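Local coordinates for protein CT_858 (Chlamydia trachomatis, PDB 3DOR) that probably acts as a secreted serine-type endopeptidase of the S41 peptidase family, forming a dimer in its mature state, at residues R359-T371 / T513-I525. Sequence-based numbering, arbitrary orientation.
With SO4 (sulfate ion), chain Q.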
loop_
_atom_site.group_PDB
_atom_site.type_symbol
_atom_site.label_atom_id
_atom_site.label_comp_id
_atom_site.label_asym_id
_atom_site.label_seq_id
_atom_site.Cartn_x
_atom_site.Cartn_y
_atom_site.Cartn_z
ATOM N N ARG B 359 -14.228 -33.011 -11.909
ATOM C CA ARG B 359 -13.101 -33.775 -11.377
ATOM C C ARG B 359 -11.995 -32.798 -10.981
ATOM O O ARG B 359 -11.884 -31.708 -11.540
ATOM C CB ARG B 359 -12.571 -34.769 -12.428
ATOM C CG ARG B 359 -12.071 -34.129 -13.737
ATOM C CD ARG B 359 -11.781 -35.190 -14.806
ATOM N NE ARG B 359 -11.433 -34.613 -16.105
ATOM C CZ ARG B 359 -10.212 -34.226 -16.456
ATOM N NH1 ARG B 359 -9.203 -34.353 -15.605
ATOM N NH2 ARG B 359 -9.997 -33.713 -17.658
ATOM N N PRO B 360 -11.163 -33.171 -10.002
ATOM C CA PRO B 360 -10.088 -32.261 -9.593
ATOM C C PRO B 360 -9.096 -31.984 -10.723
ATOM O O PRO B 360 -8.869 -32.830 -11.590
ATOM C CB PRO B 360 -9.451 -32.989 -8.412
ATOM C CG PRO B 360 -9.679 -34.438 -8.749
ATOM C CD PRO B 360 -11.104 -34.438 -9.248
ATOM N N LEU B 361 -8.519 -30.788 -10.708
ATOM C CA LEU B 361 -7.549 -30.387 -11.720
ATOM C C LEU B 361 -6.198 -30.074 -11.074
ATOM O O LEU B 361 -6.107 -29.207 -10.212
ATOM C CB LEU B 361 -8.055 -29.149 -12.472
ATOM C CG LEU B 361 -9.415 -29.259 -13.176
ATOM C CD1 LEU B 361 -9.808 -27.909 -13.758
ATOM C CD2 LEU B 361 -9.342 -30.316 -14.261
ATOM N N GLU B 362 -5.155 -30.786 -11.491
ATOM C CA GLU B 362 -3.813 -30.561 -10.961
ATOM C C GLU B 362 -3.380 -29.141 -11.294
ATOM O O GLU B 362 -3.636 -28.659 -12.389
ATOM C CB GLU B 362 -2.821 -31.548 -11.583
ATOM C CG GLU B 362 -2.540 -32.774 -10.739
ATOM C CD GLU B 362 -1.821 -32.430 -9.448
ATOM O OE1 GLU B 362 -0.763 -31.772 -9.522
ATOM O OE2 GLU B 362 -2.313 -32.817 -8.365
ATOM N N LEU B 363 -2.725 -28.475 -10.350
ATOM C CA LEU B 363 -2.268 -27.112 -10.568
ATOM C C LEU B 363 -0.758 -27.025 -10.650
ATOM O O LEU B 363 -0.049 -27.770 -9.979
ATOM C CB LEU B 363 -2.734 -26.203 -9.425
ATOM C CG LEU B 363 -4.229 -25.869 -9.342
ATOM C CD1 LEU B 363 -4.595 -25.368 -7.945
ATOM C CD2 LEU B 363 -4.543 -24.815 -10.396
ATOM N N PRO B 364 -0.242 -26.124 -11.496
ATOM C CA PRO B 364 1.209 -25.982 -11.594
ATOM C C PRO B 364 1.672 -25.311 -10.291
ATOM O O PRO B 364 0.934 -24.514 -9.704
ATOM C CB PRO B 364 1.386 -25.080 -12.813
ATOM C CG PRO B 364 0.110 -24.303 -12.866
ATOM C CD PRO B 364 -0.923 -25.336 -12.536
ATOM N N LYS B 365 2.882 -25.633 -9.848
ATOM C CA LYS B 365 3.422 -25.076 -8.613
ATOM C C LYS B 365 4.338 -23.906 -8.912
ATOM O O LYS B 365 4.683 -23.672 -10.064
ATOM C CB LYS B 365 4.189 -26.154 -7.840
ATOM C CG LYS B 365 3.306 -27.291 -7.353
ATOM C CD LYS B 365 4.117 -28.319 -6.576
ATOM C CE LYS B 365 3.226 -29.445 -6.052
ATOM N NZ LYS B 365 2.602 -30.216 -7.164
ATOM N N HIS B 366 4.737 -23.180 -7.874
ATOM C CA HIS B 366 5.603 -22.018 -8.056
ATOM C C HIS B 366 6.936 -22.067 -7.299
ATOM O O HIS B 366 6.973 -22.448 -6.130
ATOM C CB HIS B 366 4.857 -20.753 -7.636
ATOM C CG HIS B 366 3.814 -20.306 -8.613
ATOM N ND1 HIS B 366 3.844 -19.065 -9.216
ATOM C CD2 HIS B 366 2.701 -20.922 -9.076
ATOM C CE1 HIS B 366 2.795 -18.938 -10.006
ATOM N NE2 HIS B 366 2.084 -20.051 -9.942
ATOM N N ARG B 367 8.018 -21.683 -7.974
ATOM C CA ARG B 367 9.349 -21.622 -7.348
ATOM C C ARG B 367 9.392 -20.174 -6.844
ATOM O O ARG B 367 9.287 -19.237 -7.638
ATOM C CB ARG B 367 10.474 -21.823 -8.378
ATOM C CG ARG B 367 10.398 -23.069 -9.256
ATOM C CD ARG B 367 11.095 -24.274 -8.660
ATOM N NE ARG B 367 12.452 -23.995 -8.182
ATOM C CZ ARG B 367 13.569 -24.112 -8.895
ATOM N NH1 ARG B 367 13.529 -24.507 -10.161
ATOM N NH2 ARG B 367 14.741 -23.852 -8.323
ATOM N N MET B 368 9.558 -19.983 -5.541
ATOM C CA MET B 368 9.538 -18.636 -4.973
ATOM C C MET B 368 10.848 -18.084 -4.402
ATOM O O MET B 368 11.701 -18.839 -3.954
ATOM C CB MET B 368 8.474 -18.596 -3.870
ATOM C CG MET B 368 7.049 -18.881 -4.342
ATOM S SD MET B 368 6.086 -19.778 -3.092
ATOM C CE MET B 368 5.899 -18.523 -1.842
ATOM N N ILE B 369 11.008 -16.761 -4.445
ATOM C CA ILE B 369 12.179 -16.123 -3.833
ATOM C C ILE B 369 11.657 -15.690 -2.466
ATOM O O ILE B 369 10.599 -15.064 -2.374
ATOM C CB ILE B 369 12.666 -14.852 -4.560
ATOM C CG1 ILE B 369 13.266 -15.208 -5.912
ATOM C CG2 ILE B 369 13.767 -14.192 -3.736
ATOM C CD1 ILE B 369 14.370 -14.226 -6.362
ATOM N N LEU B 370 12.401 -15.991 -1.411
ATOM C CA LEU B 370 11.922 -15.676 -0.072
ATOM C C LEU B 370 12.718 -14.674 0.753
ATOM O O LEU B 370 13.943 -14.614 0.679
ATOM C CB LEU B 370 11.788 -16.979 0.726
ATOM C CG LEU B 370 10.943 -18.112 0.124
ATOM C CD1 LEU B 370 11.112 -19.386 0.949
ATOM C CD2 LEU B 370 9.467 -17.702 0.068
ATOM N N THR B 371 11.979 -13.888 1.541
ATOM C CA THR B 371 12.529 -12.899 2.474
ATOM C C THR B 371 11.699 -13.112 3.744
ATOM O O THR B 371 10.683 -13.809 3.717
ATOM C CB THR B 371 12.361 -11.419 1.995
ATOM O OG1 THR B 371 10.972 -11.080 1.938
ATOM C CG2 THR B 371 12.991 -11.215 0.625
ATOM N N THR B 513 8.575 -9.641 -10.376
ATOM C CA THR B 513 8.027 -10.996 -10.316
ATOM C C THR B 513 8.641 -11.786 -9.173
ATOM O O THR B 513 9.862 -11.942 -9.103
ATOM C CB THR B 513 8.286 -11.703 -11.652
ATOM O OG1 THR B 513 7.779 -10.872 -12.701
ATOM C CG2 THR B 513 7.599 -13.076 -11.705
ATOM N N GLY B 514 7.785 -12.291 -8.285
ATOM C CA GLY B 514 8.257 -13.026 -7.126
ATOM C C GLY B 514 8.266 -14.539 -7.185
ATOM O O GLY B 514 8.537 -15.192 -6.172
ATOM N N SER B 515 7.975 -15.112 -8.348
ATOM C CA SER B 515 7.979 -16.565 -8.471
ATOM C C SER B 515 8.078 -17.019 -9.918
ATOM O O SER B 515 7.930 -16.223 -10.841
ATOM C CB SER B 515 6.697 -17.142 -7.884
ATOM O OG SER B 515 5.618 -16.867 -8.758
ATOM N N LEU B 516 8.353 -18.306 -10.099
ATOM C CA LEU B 516 8.415 -18.904 -11.427
ATOM C C LEU B 516 7.499 -20.116 -11.405
ATOM O O LEU B 516 7.754 -21.082 -10.689
ATOM C CB LEU B 516 9.828 -19.370 -11.783
ATOM C CG LEU B 516 10.795 -18.396 -12.448
ATOM C CD1 LEU B 516 12.073 -19.154 -12.800
ATOM C CD2 LEU B 516 10.172 -17.791 -13.706
ATOM N N ALA B 517 6.423 -20.059 -12.174
ATOM C CA ALA B 517 5.498 -21.180 -12.236
ATOM C C ALA B 517 6.118 -22.305 -13.052
ATOM O O ALA B 517 6.853 -22.057 -14.020
ATOM C CB ALA B 517 4.197 -20.743 -12.873
ATOM N N VAL B 518 5.816 -23.538 -12.654
ATOM C CA VAL B 518 6.304 -24.724 -13.339
ATOM C C VAL B 518 5.110 -25.628 -13.635
ATOM O O VAL B 518 4.348 -25.951 -12.731
ATOM C CB VAL B 518 7.289 -25.523 -12.466
ATOM C CG1 VAL B 518 7.838 -26.691 -13.266
ATOM C CG2 VAL B 518 8.422 -24.625 -11.984
ATOM N N ARG B 519 4.947 -26.034 -14.893
ATOM C CA ARG B 519 3.839 -26.911 -15.275
ATOM C C ARG B 519 4.127 -28.337 -14.775
ATOM O O ARG B 519 5.274 -28.674 -14.492
ATOM C CB ARG B 519 3.668 -26.897 -16.801
ATOM C CG ARG B 519 3.309 -25.508 -17.357
ATOM C CD ARG B 519 3.453 -25.425 -18.871
ATOM N NE ARG B 519 2.544 -26.317 -19.589
ATOM C CZ ARG B 519 2.364 -26.288 -20.906
ATOM N NH1 ARG B 519 3.029 -25.413 -21.651
ATOM N NH2 ARG B 519 1.516 -27.129 -21.482
ATOM N N GLU B 520 3.088 -29.162 -14.654
ATOM C CA GLU B 520 3.241 -30.541 -14.176
ATOM C C GLU B 520 4.464 -31.265 -14.724
ATOM O O GLU B 520 5.166 -31.944 -13.984
ATOM C CB GLU B 520 2.012 -31.386 -14.523
ATOM C CG GLU B 520 0.764 -31.075 -13.725
ATOM C CD GLU B 520 -0.342 -32.089 -13.979
ATOM O OE1 GLU B 520 -0.166 -33.263 -13.569
ATOM O OE2 GLU B 520 -1.372 -31.715 -14.591
ATOM N N HIS B 521 4.710 -31.126 -16.021
ATOM C CA HIS B 521 5.837 -31.796 -16.651
ATOM C C HIS B 521 7.183 -31.075 -16.610
ATOM O O HIS B 521 8.140 -31.527 -17.235
ATOM C CB HIS B 521 5.466 -32.158 -18.089
ATOM C CG HIS B 521 4.335 -33.135 -18.175
ATOM N ND1 HIS B 521 3.253 -32.959 -19.010
ATOM C CD2 HIS B 521 4.104 -34.285 -17.495
ATOM C CE1 HIS B 521 2.402 -33.956 -18.841
ATOM N NE2 HIS B 521 2.895 -34.772 -17.927
ATOM N N GLY B 522 7.266 -29.961 -15.886
ATOM C CA GLY B 522 8.543 -29.267 -15.769
ATOM C C GLY B 522 8.832 -27.999 -16.553
ATOM O O GLY B 522 9.773 -27.276 -16.219
ATOM N N ALA B 523 8.058 -27.711 -17.594
ATOM C CA ALA B 523 8.301 -26.499 -18.372
ATOM C C ALA B 523 7.850 -25.259 -17.603
ATOM O O ALA B 523 6.866 -25.309 -16.860
ATOM C CB ALA B 523 7.565 -26.578 -19.712
ATOM N N PHE B 524 8.577 -24.158 -17.769
ATOM C CA PHE B 524 8.215 -22.901 -17.124
ATOM C C PHE B 524 7.209 -22.181 -18.032
ATOM O O PHE B 524 6.999 -22.593 -19.179
ATOM C CB PHE B 524 9.442 -21.998 -16.936
ATOM C CG PHE B 524 10.471 -22.546 -15.976
ATOM C CD1 PHE B 524 11.471 -23.415 -16.419
ATOM C CD2 PHE B 524 10.442 -22.191 -14.634
ATOM C CE1 PHE B 524 12.428 -23.920 -15.527
ATOM C CE2 PHE B 524 11.391 -22.691 -13.735
ATOM C CZ PHE B 524 12.388 -23.556 -14.181
ATOM N N ILE B 525 6.606 -21.108 -17.525
ATOM C CA ILE B 525 5.633 -20.342 -18.294
ATOM C C ILE B 525 6.235 -19.023 -18.767
ATOM O O ILE B 525 5.907 -18.545 -19.849
ATOM C CB ILE B 525 4.357 -20.034 -17.451
ATOM C CG1 ILE B 525 3.720 -21.340 -16.980
ATOM C CG2 ILE B 525 3.331 -19.247 -18.284
ATOM C CD1 ILE B 525 3.352 -22.255 -18.114
HETATM S S SO4 Q . -13.351 -34.488 -19.183
HETATM O O1 SO4 Q . -14.587 -34.017 -19.924
HETATM O O2 SO4 Q . -13.596 -34.333 -17.699
HETATM O O3 SO4 Q . -13.062 -35.952 -19.466
HETATM O O4 SO4 Q . -12.192 -33.648 -19.683
HETATM O O HOH W 1 -1.601 -28.933 -14.163
HETATM O O HOH W 2 4.416 -28.110 -11.076
HETATM O O HOH W 3 8.054 -14.639 -3.518
#
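Arg367 and Leu516 lie at the middle of an antiparallel strand pair, 365-368 against 515-518, as a hydrogen-bonded pair with two backbone bonds of 2.8 Å: Arg367 N to Leu516 O and Leu516 N to Arg367 O. Val518 N to Lys365 O continues the ladder; the return bond, Lys365 N to Val518 O, is weak, and water 2 bridges that N and O. Beyond Met368, Ile369 N reaches Gly514 O weakly, and water 3 ties the carbonyls of Ile369 and Gly514.

On the face shared by His366, Met368, Ser515 and Ala517, His366 ND1 and Ser515 OG share a nearly straight hydrogen bond (2.9 Å, 170°) at the ring edge. Ala517 CB sits over one face of this imidazole, 3.8 Å from its centroid, a CH-pi contact. CG beside the backbone N (chi1 -74°) turns the ring's ND1 edge to Ser515 and one face to Ala517. Ser515 OG also accepts a hydrogen bond from Phe495 N, so two partners hold this hydroxyl.

On the other face, Arg367 CG packs on Val518 CG2 at 3.7 Å. The bent arginine chain carries its guanidinium to the carbonyls of Leu433 and Ser434 and to Gln205 O of the second subunit.

Near the turn 519-522, water 1 links Glu520 OE2 to Glu362 O. Glu362 OE1 and Glu520 OE1 lie 4.4 Å apart, like charges that would probably make ionisation of either slightly less favourable. The chemistry implies a sheet whose one face fixes an imidazole, while the other sends an arginine into the dimer interface.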